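Local structure of hypothetical protein VC0802 (Vibrio cholerae, 1ZVP) at residues Tyr36-Ile42 with Leu51-Leu55. The protein is of unknown function but carries two ACT domains, a fold that often binds small regulatory ligands, and has been proposed to take part in transport. Sequence-based numbering, arbitrary orientation.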
loop_
_atom_site.group_PDB
_atom_site.type_symbol
_atom_site.label_atom_id
_atom_site.label_comp_id
_atom_site.label_asym_id
_atom_site.label_seq_id
_atom_site.Cartn_x
_atom_site.Cartn_y
_atom_site.Cartn_z
ATOM N N TYR D 36 5.660 -20.705 -4.312
ATOM C CA TYR D 36 4.483 -20.111 -4.954
ATOM C C TYR D 36 4.774 -19.325 -6.234
ATOM O O TYR D 36 3.864 -18.766 -6.843
ATOM C CB TYR D 36 3.717 -19.242 -3.948
ATOM C CG TYR D 36 3.161 -20.022 -2.776
ATOM C CD1 TYR D 36 1.901 -20.620 -2.846
ATOM C CD2 TYR D 36 3.896 -20.169 -1.601
ATOM C CE1 TYR D 36 1.384 -21.346 -1.771
ATOM C CE2 TYR D 36 3.392 -20.892 -0.516
ATOM C CZ TYR D 36 2.135 -21.480 -0.609
ATOM O OH TYR D 36 1.629 -22.192 0.460
ATOM N N LEU D 37 6.042 -19.304 -6.638
ATOM C CA LEU D 37 6.488 -18.604 -7.847
ATOM C C LEU D 37 5.670 -18.922 -9.100
ATOM O O LEU D 37 5.395 -18.027 -9.901
ATOM C CB LEU D 37 7.974 -18.897 -8.104
ATOM C CG LEU D 37 9.068 -17.859 -7.808
ATOM C CD1 LEU D 37 8.689 -16.880 -6.725
ATOM C CD2 LEU D 37 10.376 -18.563 -7.460
ATOM N N SER D 38 5.291 -20.191 -9.259
ATOM C CA SER D 38 4.545 -20.656 -10.438
ATOM C C SER D 38 3.147 -20.048 -10.537
ATOM O O SER D 38 2.534 -20.073 -11.605
ATOM C CB SER D 38 4.450 -22.185 -10.457
ATOM O OG SER D 38 3.852 -22.658 -9.262
ATOM N N LEU D 39 2.651 -19.508 -9.425
ATOM C CA LEU D 39 1.369 -18.809 -9.407
ATOM C C LEU D 39 1.463 -17.395 -9.999
ATOM O O LEU D 39 0.441 -16.791 -10.339
ATOM C CB LEU D 39 0.803 -18.751 -7.984
ATOM C CG LEU D 39 0.445 -20.066 -7.291
ATOM C CD1 LEU D 39 -0.065 -19.802 -5.887
ATOM C CD2 LEU D 39 -0.583 -20.838 -8.096
ATOM N N GLU D 40 2.695 -16.893 -10.123
ATOM C CA GLU D 40 3.002 -15.570 -10.688
ATOM C C GLU D 40 2.240 -14.429 -10.013
ATOM O O GLU D 40 1.506 -13.696 -10.683
ATOM C CB GLU D 40 2.757 -15.546 -12.195
ATOM C CG GLU D 40 3.757 -16.348 -13.008
ATOM C CD GLU D 40 3.168 -16.848 -14.324
ATOM O OE1 GLU D 40 3.653 -17.886 -14.829
ATOM O OE2 GLU D 40 2.216 -16.218 -14.848
ATOM N N PRO D 41 2.411 -14.275 -8.685
ATOM C CA PRO D 41 1.684 -13.240 -7.964
ATOM C C PRO D 41 2.103 -11.836 -8.403
ATOM O O PRO D 41 3.289 -11.590 -8.621
ATOM C CB PRO D 41 2.076 -13.492 -6.505
ATOM C CG PRO D 41 3.367 -14.208 -6.575
ATOM C CD PRO D 41 3.291 -15.051 -7.790
ATOM N N ILE D 42 1.135 -10.931 -8.538
ATOM C CA ILE D 42 1.429 -9.560 -8.932
ATOM C C ILE D 42 2.077 -8.825 -7.769
ATOM O O ILE D 42 2.880 -7.914 -7.973
ATOM C CB ILE D 42 0.176 -8.817 -9.465
ATOM C CG1 ILE D 42 0.582 -7.523 -10.177
ATOM C CG2 ILE D 42 -0.856 -8.576 -8.352
ATOM C CD1 ILE D 42 -0.565 -6.771 -10.797
ATOM N N LEU D 51 2.866 -15.341 4.462
ATOM C CA LEU D 51 3.075 -14.676 3.175
ATOM C C LEU D 51 1.760 -14.256 2.556
ATOM O O LEU D 51 0.889 -15.092 2.324
ATOM C CB LEU D 51 3.813 -15.616 2.223
ATOM C CG LEU D 51 4.304 -15.128 0.867
ATOM C CD1 LEU D 51 5.494 -14.190 1.002
ATOM C CD2 LEU D 51 4.686 -16.337 0.047
ATOM N N THR D 52 1.611 -12.956 2.307
ATOM C CA THR D 52 0.482 -12.433 1.522
ATOM C C THR D 52 0.808 -12.576 0.041
ATOM O O THR D 52 1.891 -12.180 -0.401
ATOM C CB THR D 52 0.171 -10.934 1.844
ATOM O OG1 THR D 52 -0.135 -10.774 3.235
ATOM C CG2 THR D 52 -1.007 -10.414 1.007
ATOM N N LEU D 53 -0.117 -13.160 -0.717
ATOM C CA LEU D 53 -0.008 -13.186 -2.169
ATOM C C LEU D 53 -1.192 -12.452 -2.753
ATOM O O LEU D 53 -2.313 -12.639 -2.297
ATOM C CB LEU D 53 0.016 -14.620 -2.717
ATOM C CG LEU D 53 1.098 -15.612 -2.262
ATOM C CD1 LEU D 53 0.783 -17.028 -2.778
ATOM C CD2 LEU D 53 2.506 -15.172 -2.683
ATOM N N VAL D 54 -0.941 -11.605 -3.746
ATOM C CA VAL D 54 -2.015 -11.005 -4.533
ATOM C C VAL D 54 -1.937 -11.642 -5.910
ATOM O O VAL D 54 -0.923 -11.554 -6.588
ATOM C CB VAL D 54 -1.947 -9.439 -4.602
ATOM C CG1 VAL D 54 -3.193 -8.876 -5.254
ATOM C CG2 VAL D 54 -1.800 -8.842 -3.227
ATOM N N LEU D 55 -3.026 -12.296 -6.293
ATOM C CA LEU D 55 -3.050 -13.210 -7.419
ATOM C C LEU D 55 -4.275 -12.964 -8.256
ATOM O O LEU D 55 -5.303 -12.545 -7.732
ATOM C CB LEU D 55 -3.148 -14.652 -6.904
ATOM C CG LEU D 55 -2.010 -15.255 -6.090
ATOM C CD1 LEU D 55 -2.542 -16.275 -5.122
ATOM C CD2 LEU D 55 -1.017 -15.888 -7.030
#
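The phenol ring of Y36 meets two leucines of strand 50-56 obliquely, L53 through CD1, 3.8 Å from Y36 CD1, and L51 through CD2, 4.2 Å from Y36 CD2. At the edge of the ring, in its plane, sits CD1 of L39, from the short 3-10 segment 37-39 that follows Y36. Y36 and L53 cross at about a right angle; CG of L53 lies anti to its own carbonyl carbon (chi1 -58°), which directs the branch, and chi2 of 171° then parts the methyls, CD1 going to the base of the ring and CD2 to the proline, 4.1 Å from P41 CG. Two residues further along the strand, CD2 of L55 is pressed against CB of L39 at 3.5 Å and also reaches CB of P41 at 3.9 Å. At I42 a backbone bond joins the side-chain packing: I42 N donates to V54 O over 2.9 Å, a bent bond (133° at the hydrogen) although the donor lies almost in line with the carbonyl. CG2 of I42 rests against V54 CG1, 3.9 Å away, on a different side of the strand from the leucines. V54 also bonds through its backbone to A43, and the hydroxyl of Y36 is hydrogen-bonded to N30 O. I42 bonds through its backbone to the second subunit as well and packs on F45 there. Y36, L39 and P41 thus cover L51, L53 and L55 in the first ACT domain by apolar contact, while I42 comes in alongside V54 with the one hydrogen bond between the two segments, just before strand 43-47, outermost within this chain, begins.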